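Local coordinates for pyrrolysyl-tRNA synthetase (Desulfitobacterium hafniense, PDB 3DSQ), which probably attaches pyrrolysine to its cognate tRNA at the expense of ATP, as expected of a class II aminoacyl-tRNA synthetase, and forms a homodimer, at residues 8-13 with 35-40. Numbering follows the deposited sequence.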
loop_
_atom_site.group_PDB
_atom_site.type_symbol
_atom_site.label_atom_id
_atom_site.label_comp_id
_atom_site.label_asym_id
_atom_site.label_seq_id
_atom_site.Cartn_x
_atom_site.Cartn_y
_atom_site.Cartn_z
ATOM N N PRO B 8 -51.166 -3.968 1.698
ATOM C CA PRO B 8 -50.772 -4.032 3.107
ATOM C C PRO B 8 -50.335 -2.661 3.617
ATOM O O PRO B 8 -50.075 -1.752 2.828
ATOM C CB PRO B 8 -49.623 -5.034 3.093
ATOM C CG PRO B 8 -50.001 -5.955 1.976
ATOM C CD PRO B 8 -50.445 -4.983 0.909
ATOM N N PRO B 9 -50.254 -2.495 4.946
ATOM C CA PRO B 9 -49.842 -1.217 5.529
ATOM C C PRO B 9 -48.333 -1.009 5.418
ATOM O O PRO B 9 -47.556 -1.959 5.524
ATOM C CB PRO B 9 -50.307 -1.341 6.973
ATOM C CG PRO B 9 -50.094 -2.801 7.249
ATOM C CD PRO B 9 -50.635 -3.458 5.997
ATOM N N LEU B 10 -47.926 0.237 5.196
ATOM C CA LEU B 10 -46.513 0.575 5.074
ATOM C C LEU B 10 -45.877 -0.173 3.904
ATOM O O LEU B 10 -44.840 -0.814 4.055
ATOM C CB LEU B 10 -45.789 0.237 6.381
ATOM C CG LEU B 10 -46.396 0.927 7.606
ATOM C CD1 LEU B 10 -45.658 0.512 8.862
ATOM C CD2 LEU B 10 -46.333 2.435 7.420
ATOM N N SER B 11 -46.505 -0.069 2.737
ATOM C CA SER B 11 -46.029 -0.735 1.532
ATOM C C SER B 11 -45.020 0.070 0.714
ATOM O O SER B 11 -44.369 -0.484 -0.173
ATOM C CB SER B 11 -47.213 -1.097 0.631
ATOM O OG SER B 11 -48.051 -2.065 1.236
ATOM N N SER B 12 -44.896 1.368 0.991
ATOM C CA SER B 12 -43.952 2.209 0.256
ATOM C C SER B 12 -42.559 2.163 0.877
ATOM O O SER B 12 -42.350 2.641 1.995
ATOM C CB SER B 12 -44.439 3.662 0.214
ATOM O OG SER B 12 -45.647 3.772 -0.512
ATOM N N PHE B 13 -41.607 1.595 0.137
ATOM C CA PHE B 13 -40.236 1.475 0.622
ATOM C C PHE B 13 -39.286 2.444 -0.067
ATOM O O PHE B 13 -39.695 3.191 -0.949
ATOM C CB PHE B 13 -39.742 0.036 0.449
ATOM C CG PHE B 13 -40.613 -0.979 1.125
ATOM C CD1 PHE B 13 -41.721 -1.513 0.471
ATOM C CD2 PHE B 13 -40.351 -1.375 2.436
ATOM C CE1 PHE B 13 -42.558 -2.425 1.112
ATOM C CE2 PHE B 13 -41.181 -2.286 3.087
ATOM C CZ PHE B 13 -42.287 -2.813 2.425
ATOM N N GLY B 35 -40.775 0.811 5.874
ATOM C CA GLY B 35 -41.838 1.019 4.915
ATOM C C GLY B 35 -42.706 2.160 5.408
ATOM O O GLY B 35 -42.789 2.414 6.614
ATOM N N PHE B 36 -43.365 2.841 4.481
ATOM C CA PHE B 36 -44.210 3.973 4.821
ATOM C C PHE B 36 -45.566 3.881 4.141
ATOM O O PHE B 36 -45.751 3.090 3.213
ATOM C CB PHE B 36 -43.490 5.256 4.414
ATOM C CG PHE B 36 -42.163 5.410 5.073
ATOM C CD1 PHE B 36 -42.065 5.988 6.337
ATOM C CD2 PHE B 36 -41.020 4.874 4.487
ATOM C CE1 PHE B 36 -40.850 6.023 7.011
ATOM C CE2 PHE B 36 -39.807 4.903 5.151
ATOM C CZ PHE B 36 -39.720 5.479 6.421
ATOM N N SER B 37 -46.508 4.698 4.606
ATOM C CA SER B 37 -47.860 4.715 4.058
ATOM C C SER B 37 -47.937 5.238 2.628
ATOM O O SER B 37 -48.858 4.909 1.898
ATOM C CB SER B 37 -48.777 5.560 4.951
ATOM O OG SER B 37 -48.864 5.008 6.259
ATOM N N ASP B 38 -46.967 6.055 2.236
ATOM C CA ASP B 38 -46.948 6.638 0.902
ATOM C C ASP B 38 -45.575 7.232 0.601
ATOM O O ASP B 38 -44.743 7.380 1.498
ATOM C CB ASP B 38 -48.018 7.722 0.812
ATOM C CG ASP B 38 -47.838 8.798 1.868
ATOM O OD1 ASP B 38 -46.988 9.689 1.668
ATOM O OD2 ASP B 38 -48.532 8.740 2.905
ATOM N N ALA B 39 -45.354 7.577 -0.663
ATOM C CA ALA B 39 -44.087 8.140 -1.124
ATOM C C ALA B 39 -43.671 9.452 -0.462
ATOM O O ALA B 39 -42.498 9.645 -0.134
ATOM C CB ALA B 39 -44.128 8.324 -2.643
ATOM N N LEU B 40 -44.616 10.365 -0.272
ATOM C CA LEU B 40 -44.281 11.647 0.340
ATOM C C LEU B 40 -43.820 11.456 1.778
ATOM O O LEU B 40 -42.834 12.052 2.204
ATOM C CB LEU B 40 -45.480 12.601 0.277
ATOM C CG LEU B 40 -45.854 13.065 -1.139
ATOM C CD1 LEU B 40 -47.124 13.906 -1.113
ATOM C CD2 LEU B 40 -44.700 13.867 -1.729
#
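The Phe36 ring meets the 8-13 segment at its edge: Ser12 O lies near the ring plane, 3.6 Å from CD2. The backbones beside it form a single antiparallel bridge with a classic beta bulge, in which Ser11 and Ser12 both face Phe36. The same ring meets Trp14, with the two planes at about 50°, and touches Arg42 and Ala45 of helix 39-68. The Phe13 ring approaches Gly35 obliquely. Its CD2 is 3.8 Å from Gly35 CA, and CE2 is equally near. Phe13 CB points away from 35-40, but with CG anti to the carbonyl carbon (chi1 -56°) the far end of the ring comes back beside the glycine.

Ser12 and Phe36 are a hydrogen-bonded pair. Ser12 N donates to Phe36 O at 2.9 Å, in the carbonyl plane. Phe36 N returns a bond to Ser12 O at 2.7 Å, tilted from the carbonyl plane of Ser12. Ser11 N also comes near Phe36 O, but at a poor angle for a bond. Leu10 CA adds a CA-H...O contact to the same oxygen.

Leu10 reaches along the other segment with one branch: CD2 packs against Gly35 O and Ser37 N. Ser12 turns its side chain to the start of the helix, where OG lies 3.5 Å from Asp38 CA. Asp38 is the N-cap of helix 39-68, and its OD1 accepts a bond from Ser41 N.

The contact is on the surface, and its centre lies about 36 Å from the centre of the chain. It ties the loop before helix 16-24 to the beginning of the long helix 39-68. Within 8-13, Ser11 OG donates to Pro8 O at 2.6 Å, from above the carbonyl plane.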